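Local structure of iminosuccinate reductase (Paracoccus denitrificans, 6RQA) at residues A[118-123]-A[325-330]; A[125-130]-A[321-326]. The protein catalyses the NADH-dependent reduction of iminosuccinate to L-aspartate, regenerating the amino-group donor for the first step of the beta-hydroxyaspartate cycle of glyoxylate assimilation. One frame throughout, in Å; residues are numbered along the deposited sequence.

In the fold
Contacts 1 and 2 sit next to each other, their centres about 9 Å apart, where helix 316-333 lies on the seven-stranded mixed sheet. Strand 118-123 of that sheet runs almost straight into helix 125-143, so the first partners of the two contacts follow each other in the chain. Both contacts then end on helix 316-333, which comes after the last strand, 307-311, of the parallel NAD-binding sheet and brings the C-terminal part of the chain back to the mixed-sheet domain. Contact 2 lies nearer the chain's centre and the cofactor. The two join directly where Val122 CG1 meets Leu127 CD1 at 3.7 Å, giving one continuous apolar layer.

Contact 1 (A[118-123]-A[325-330]); sequences VSAAVG and AVVELA
Ala120 and Val122 meet Val326 and Val327 through methyl groups alone; no ring or other flat side chain takes part, and the flat element here is the mixed sheet itself. This is helix-on-sheet packing: helix 325-330 crosses strand 118-123 at 99°, nearly square to it, with the axes 9.6 Å apart. Ala120 and Val122 project from the face that the helix covers, whereas Ala121 points from the other face, against Met22 and Phe109. At the strand's edges lie 104-111 and 22-25, and a classic beta bulge sets two residues, Ser119 and Ala120, opposite Leu110 of strand 104-111.

Val327 lies over Ala120 and Val122. Leu23 and Leu110, one from each flanking strand, also touch it. Further along, the side chains of Val122 and Val326 cross at a slant and their CG1 methyls meet at 4.0 Å, with Ile30 of helix 30-33 touching both valines.

In Val122 the two branches divide the work. With CG1 trans to the backbone N (chi1 -173°), CG2 is left beside that N and faces Val327. Val327 CG2 thus has two strand neighbours, Ala120 CB at 3.8 Å and Val122 CG2 at 3.6 Å.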
ATOM      1  N   VAL A 118      -2.428   3.991 -13.573  1.00 39.67           N
ATOM      2  CA  VAL A 118      -3.678   3.813 -12.849  1.00 38.17           C
ATOM      3  C   VAL A 118      -4.834   3.814 -13.841  1.00 35.15           C
ATOM      4  O   VAL A 118      -4.845   4.585 -14.810  1.00 51.44           O
ATOM      5  CB  VAL A 118      -3.839   4.910 -11.781  1.00 42.18           C
ATOM      6  CG1 VAL A 118      -3.795   6.297 -12.415  1.00 33.73           C
ATOM      7  CG2 VAL A 118      -5.126   4.709 -10.993  1.00 34.81           C
ATOM      8  N   SER A 119      -5.805   2.930 -13.622  1.00 29.89           N
ATOM      9  CA  SER A 119      -6.944   2.820 -14.523  1.00 24.66           C
ATOM     10  C   SER A 119      -8.275   3.188 -13.886  1.00 31.86           C
ATOM     11  O   SER A 119      -9.135   3.744 -14.571  1.00 37.82           O
ATOM     12  CB  SER A 119      -7.040   1.399 -15.092  1.00 24.77           C
ATOM     13  OG  SER A 119      -7.144   0.437 -14.058  1.00 39.63           O
ATOM     14  N   ALA A 120      -8.470   2.904 -12.598  1.00 27.02           N
ATOM     15  CA  ALA A 120      -9.766   3.144 -11.981  1.00 30.02           C
ATOM     16  C   ALA A 120      -9.614   3.380 -10.485  1.00 26.53           C
ATOM     17  O   ALA A 120      -8.675   2.893  -9.851  1.00 31.46           O
ATOM     18  CB  ALA A 120     -10.727   1.974 -12.228  1.00 29.32           C
ATOM     19  N   ALA A 121     -10.557   4.145  -9.935  1.00 29.74           N
ATOM     20  CA  ALA A 121     -10.717   4.317  -8.495  1.00 25.50           C
ATOM     21  C   ALA A 121     -12.187   4.116  -8.168  1.00 28.97           C
ATOM     22  O   ALA A 121     -13.049   4.789  -8.742  1.00 29.14           O
ATOM     23  CB  ALA A 121     -10.246   5.697  -8.035  1.00 24.84           C
ATOM     24  N   VAL A 122     -12.473   3.189  -7.257  1.00 29.68           N
ATOM     25  CA  VAL A 122     -13.839   2.788  -6.944  1.00 31.72           C
ATOM     26  C   VAL A 122     -14.055   2.888  -5.442  1.00 29.70           C
ATOM     27  O   VAL A 122     -13.172   2.527  -4.655  1.00 23.93           O
ATOM     28  CB  VAL A 122     -14.133   1.354  -7.436  1.00 35.42           C
ATOM     29  CG1 VAL A 122     -15.603   1.016  -7.265  1.00 28.37           C
ATOM     30  CG2 VAL A 122     -13.705   1.186  -8.886  1.00 34.45           C
ATOM     31  N   GLY A 123     -15.224   3.382  -5.045  1.00 28.60           N
ATOM     32  CA  GLY A 123     -15.583   3.354  -3.637  1.00 23.49           C
ATOM     33  C   GLY A 123     -15.653   1.926  -3.126  1.00 26.27           C
ATOM     34  O   GLY A 123     -16.187   1.034  -3.787  1.00 45.17           O
ATOM     35  N   ALA A 325     -15.375  -5.725 -11.878  1.00 28.60           N
ATOM     36  CA  ALA A 325     -16.705  -5.929 -12.443  1.00 28.30           C
ATOM     37  C   ALA A 325     -17.548  -4.661 -12.364  1.00 36.86           C
ATOM     38  O   ALA A 325     -18.350  -4.392 -13.266  1.00 41.08           O
ATOM     39  CB  ALA A 325     -17.406  -7.082 -11.727  1.00 24.86           C
ATOM     40  N   VAL A 326     -17.376  -3.872 -11.302  1.00 24.37           N
ATOM     41  CA  VAL A 326     -18.126  -2.627 -11.162  1.00 34.14           C
ATOM     42  C   VAL A 326     -17.721  -1.632 -12.242  1.00 40.78           C
ATOM     43  O   VAL A 326     -18.573  -0.946 -12.823  1.00 48.82           O
ATOM     44  CB  VAL A 326     -17.933  -2.045  -9.750  1.00 33.52           C
ATOM     45  CG1 VAL A 326     -18.287  -0.568  -9.723  1.00 33.20           C
ATOM     46  CG2 VAL A 326     -18.783  -2.805  -8.753  1.00 31.40           C
ATOM     47  N   VAL A 327     -16.421  -1.531 -12.528  1.00 35.05           N
ATOM     48  CA  VAL A 327     -15.960  -0.621 -13.572  1.00 27.68           C
ATOM     49  C   VAL A 327     -16.530  -1.030 -14.925  1.00 38.65           C
ATOM     50  O   VAL A 327     -16.906  -0.178 -15.740  1.00 36.77           O
ATOM     51  CB  VAL A 327     -14.420  -0.568 -13.596  1.00 37.23           C
ATOM     52  CG1 VAL A 327     -13.934   0.376 -14.682  1.00 31.49           C
ATOM     53  CG2 VAL A 327     -13.886  -0.135 -12.244  1.00 32.58           C
ATOM     54  N   GLU A 328     -16.614  -2.338 -15.181  1.00 42.22           N
ATOM     55  CA  GLU A 328     -17.187  -2.816 -16.436  1.00 41.38           C
ATOM     56  C   GLU A 328     -18.646  -2.395 -16.565  1.00 37.23           C
ATOM     57  O   GLU A 328     -19.074  -1.904 -17.617  1.00 36.44           O
ATOM     58  CB  GLU A 328     -17.058  -4.338 -16.532  1.00 42.18           C
ATOM     59  CG  GLU A 328     -15.639  -4.877 -16.420  1.00 54.57           C
ATOM     60  CD  GLU A 328     -14.866  -4.815 -17.725  1.00 80.19           C
ATOM     61  OE1 GLU A 328     -15.176  -3.953 -18.573  1.00 91.07           O
ATOM     62  OE2 GLU A 328     -13.945  -5.640 -17.904  1.00 87.72           O
ATOM     63  N   LEU A 329     -19.426  -2.579 -15.498  1.00 35.63           N
ATOM     64  CA  LEU A 329     -20.831  -2.184 -15.530  1.00 42.39           C
ATOM     65  C   LEU A 329     -20.981  -0.669 -15.595  1.00 45.08           C
ATOM     66  O   LEU A 329     -21.877  -0.158 -16.277  1.00 46.20           O
ATOM     67  CB  LEU A 329     -21.558  -2.742 -14.306  1.00 44.68           C
ATOM     68  CG  LEU A 329     -21.598  -4.265 -14.198  1.00 55.13           C
ATOM     69  CD1 LEU A 329     -21.969  -4.693 -12.790  1.00 50.41           C
ATOM     70  CD2 LEU A 329     -22.576  -4.840 -15.210  1.00 58.02           C
ATOM     71  N   ALA A 330     -20.113   0.065 -14.893  1.00 47.12           N
ATOM     72  CA  ALA A 330     -20.201   1.521 -14.895  1.00 38.58           C
ATOM     73  C   ALA A 330     -19.952   2.091 -16.286  1.00 27.33           C
ATOM     74  O   ALA A 330     -20.582   3.080 -16.680  1.00 40.11           O
ATOM     75  CB  ALA A 330     -19.213   2.108 -13.887  1.00 40.78           C
TER

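Contact 2 (A[125-130]-A[321-326])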
ATOM      1  N   ASN A 125     -16.565   0.876   0.284  1.00 32.84           N
ATOM      2  CA  ASN A 125     -17.370   0.557   1.460  1.00 38.20           C
ATOM      3  C   ASN A 125     -18.381  -0.541   1.152  1.00 39.03           C
ATOM      4  O   ASN A 125     -18.328  -1.634   1.729  1.00 30.77           O
ATOM      5  CB  ASN A 125     -18.072   1.815   1.978  1.00 43.35           C
ATOM      6  CG  ASN A 125     -17.113   2.796   2.620  1.00 56.36           C
ATOM      7  OD1 ASN A 125     -16.002   2.433   3.006  1.00 50.63           O
ATOM      8  ND2 ASN A 125     -17.540   4.048   2.742  1.00 67.65           N
ATOM      9  N   LEU A 126     -19.312  -0.269   0.234  1.00 33.76           N
ATOM     10  CA  LEU A 126     -20.311  -1.273  -0.117  1.00 26.16           C
ATOM     11  C   LEU A 126     -19.676  -2.495  -0.768  1.00 34.73           C
ATOM     12  O   LEU A 126     -20.173  -3.614  -0.599  1.00 41.74           O
ATOM     13  CB  LEU A 126     -21.366  -0.662  -1.042  1.00 35.32           C
ATOM     14  CG  LEU A 126     -22.518  -1.583  -1.454  1.00 40.70           C
ATOM     15  CD1 LEU A 126     -23.178  -2.187  -0.227  1.00 30.08           C
ATOM     16  CD2 LEU A 126     -23.534  -0.834  -2.297  1.00 45.55           C
ATOM     17  N   LEU A 127     -18.577  -2.306  -1.504  1.00 32.69           N
ATOM     18  CA  LEU A 127     -17.917  -3.439  -2.145  1.00 29.98           C
ATOM     19  C   LEU A 127     -17.389  -4.428  -1.114  1.00 35.39           C
ATOM     20  O   LEU A 127     -17.483  -5.646  -1.308  1.00 30.32           O
ATOM     21  CB  LEU A 127     -16.783  -2.952  -3.048  1.00 29.83           C
ATOM     22  CG  LEU A 127     -17.170  -2.301  -4.377  1.00 40.86           C
ATOM     23  CD1 LEU A 127     -15.931  -2.019  -5.214  1.00 33.16           C
ATOM     24  CD2 LEU A 127     -18.145  -3.181  -5.143  1.00 46.35           C
ATOM     25  N   THR A 128     -16.835  -3.924  -0.007  1.00 29.92           N
ATOM     26  CA  THR A 128     -16.282  -4.807   1.016  1.00 32.60           C
ATOM     27  C   THR A 128     -17.355  -5.724   1.592  1.00 36.00           C
ATOM     28  O   THR A 128     -17.154  -6.938   1.706  1.00 40.86           O
ATOM     29  CB  THR A 128     -15.630  -3.983   2.127  1.00 34.79           C
ATOM     30  OG1 THR A 128     -14.606  -3.149   1.570  1.00 35.97           O
ATOM     31  CG2 THR A 128     -15.012  -4.901   3.173  1.00 23.73           C
ATOM     32  N   ALA A 129     -18.506  -5.157   1.959  1.00 28.48           N
ATOM     33  CA  ALA A 129     -19.584  -5.972   2.512  1.00 28.86           C
ATOM     34  C   ALA A 129     -20.095  -6.979   1.491  1.00 32.55           C
ATOM     35  O   ALA A 129     -20.442  -8.112   1.844  1.00 47.40           O
ATOM     36  CB  ALA A 129     -20.723  -5.078   3.003  1.00 26.42           C
ATOM     37  N   LEU A 130     -20.139  -6.589   0.216  1.00 31.59           N
ATOM     38  CA  LEU A 130     -20.647  -7.486  -0.817  1.00 34.12           C
ATOM     39  C   LEU A 130     -19.712  -8.670  -1.039  1.00 38.10           C
ATOM     40  O   LEU A 130     -20.157  -9.823  -1.062  1.00 45.97           O
ATOM     41  CB  LEU A 130     -20.865  -6.718  -2.120  1.00 35.97           C
ATOM     42  CG  LEU A 130     -22.073  -5.782  -2.134  1.00 42.19           C
ATOM     43  CD1 LEU A 130     -22.157  -5.048  -3.458  1.00 28.49           C
ATOM     44  CD2 LEU A 130     -23.356  -6.556  -1.860  1.00 45.30           C
ATOM     45  N   ALA A 321     -11.527  -8.136  -7.583  1.00 32.70           N
ATOM     46  CA  ALA A 321     -12.439  -8.802  -8.506  1.00 28.48           C
ATOM     47  C   ALA A 321     -13.796  -8.114  -8.544  1.00 34.22           C
ATOM     48  O   ALA A 321     -14.380  -7.941  -9.620  1.00 38.02           O
ATOM     49  CB  ALA A 321     -12.599 -10.271  -8.119  1.00 24.33           C
ATOM     50  N   VAL A 322     -14.312  -7.712  -7.383  1.00 31.36           N
ATOM     51  CA  VAL A 322     -15.634  -7.099  -7.351  1.00 31.50           C
ATOM     52  C   VAL A 322     -15.577  -5.658  -7.850  1.00 36.14           C
ATOM     53  O   VAL A 322     -16.579  -5.133  -8.350  1.00 44.23           O
ATOM     54  CB  VAL A 322     -16.231  -7.195  -5.934  1.00 37.00           C
ATOM     55  CG1 VAL A 322     -15.568  -6.198  -4.992  1.00 42.63           C
ATOM     56  CG2 VAL A 322     -17.735  -6.994  -5.970  1.00 58.82           C
ATOM     57  N   ALA A 323     -14.418  -5.003  -7.748  1.00 29.31           N
ATOM     58  CA  ALA A 323     -14.295  -3.637  -8.245  1.00 33.97           C
ATOM     59  C   ALA A 323     -14.100  -3.607  -9.755  1.00 47.19           C
ATOM     60  O   ALA A 323     -14.613  -2.709 -10.431  1.00 59.35           O
ATOM     61  CB  ALA A 323     -13.143  -2.917  -7.548  1.00 23.03           C
ATOM     62  N   GLN A 324     -13.355  -4.573 -10.299  1.00 39.49           N
ATOM     63  CA  GLN A 324     -13.188  -4.646 -11.746  1.00 28.36           C
ATOM     64  C   GLN A 324     -14.525  -4.863 -12.443  1.00 28.44           C
ATOM     65  O   GLN A 324     -14.798  -4.252 -13.481  1.00 30.57           O
ATOM     66  CB  GLN A 324     -12.203  -5.758 -12.110  1.00 34.26           C
ATOM     67  CG  GLN A 324     -12.116  -6.060 -13.603  1.00 28.32           C
ATOM     68  CD  GLN A 324     -11.662  -4.864 -14.426  1.00 40.69           C
ATOM     69  OE1 GLN A 324     -11.069  -3.918 -13.904  1.00 45.87           O
ATOM     70  NE2 GLN A 324     -11.940  -4.903 -15.723  1.00 48.06           N
ATOM     71  N   ALA A 325     -15.375  -5.725 -11.878  1.00 28.60           N
ATOM     72  CA  ALA A 325     -16.705  -5.929 -12.443  1.00 28.30           C
ATOM     73  C   ALA A 325     -17.548  -4.661 -12.364  1.00 36.86           C
ATOM     74  O   ALA A 325     -18.350  -4.392 -13.266  1.00 41.08           O
ATOM     75  CB  ALA A 325     -17.406  -7.082 -11.727  1.00 24.86           C
ATOM     76  N   VAL A 326     -17.376  -3.872 -11.302  1.00 24.37           N
ATOM     77  CA  VAL A 326     -18.126  -2.627 -11.162  1.00 34.14           C
ATOM     78  C   VAL A 326     -17.721  -1.632 -12.242  1.00 40.78           C
ATOM     79  O   VAL A 326     -18.573  -0.946 -12.823  1.00 48.82           O
ATOM     80  CB  VAL A 326     -17.933  -2.045  -9.750  1.00 33.52           C
ATOM     81  CG1 VAL A 326     -18.287  -0.568  -9.723  1.00 33.20           C
ATOM     82  CG2 VAL A 326     -18.783  -2.805  -8.753  1.00 31.40           C
TER
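Leu127 carries this helix-helix contact almost alone, pushing its isobutyl group against Val322, Ala323 and Val326 on one side of helix 316-333. The helix segments cross at 124°, their axes 10.1 Å apart at closest approach.

The contacts across the interface are purely apolar, and the two methyls of Leu127 take different ground. CD1 rests on Ala323, 3.7 Å from its CB and 3.8 Å from its CA, so it reaches the helix backbone beside a small side chain. CD2 touches two valines one turn apart: Val322 CG2 lies 3.9 Å from Leu127 CD2, and Val326 CG2 lies 3.7 Å from the same methyl. In the leucine, CD1 lies anti to CA (chi2 -174°) and reaches furthest, to Ala323, while CD2 is turned aside to the valines. Val322 runs alongside Leu127 in the opposite sense. It also uses its other branch, CG1, which comes 4.0 Å from Leu127 CB and so packs against the base of the leucine.

Polar interactions belong to other faces of helix 125-130. Thr128, which points away from helix 321-326, hydrogen-bonds through OG1 to Gly124 O and to NZ of Lys88, probably the proton donor/acceptor. Asn125 OD1 accepts from Ser106 N, and Leu126 N bonds to Glu27 OE2, tying the start of the helix to its surroundings.

Leu127 and Thr128 are adjacent and point to different sides, one to helix 316-333 and the other to Lys88, while the side chain of Val322 is about 4 Å from that of Arg131, which binds NAD. Around the contact, Ile30 of helix 30-33 packs on Leu127 and Val326, Phe162 of helix 158-170 on Leu126, Ala129 and Leu130, and Val108 of strand 104-111 on Ala323.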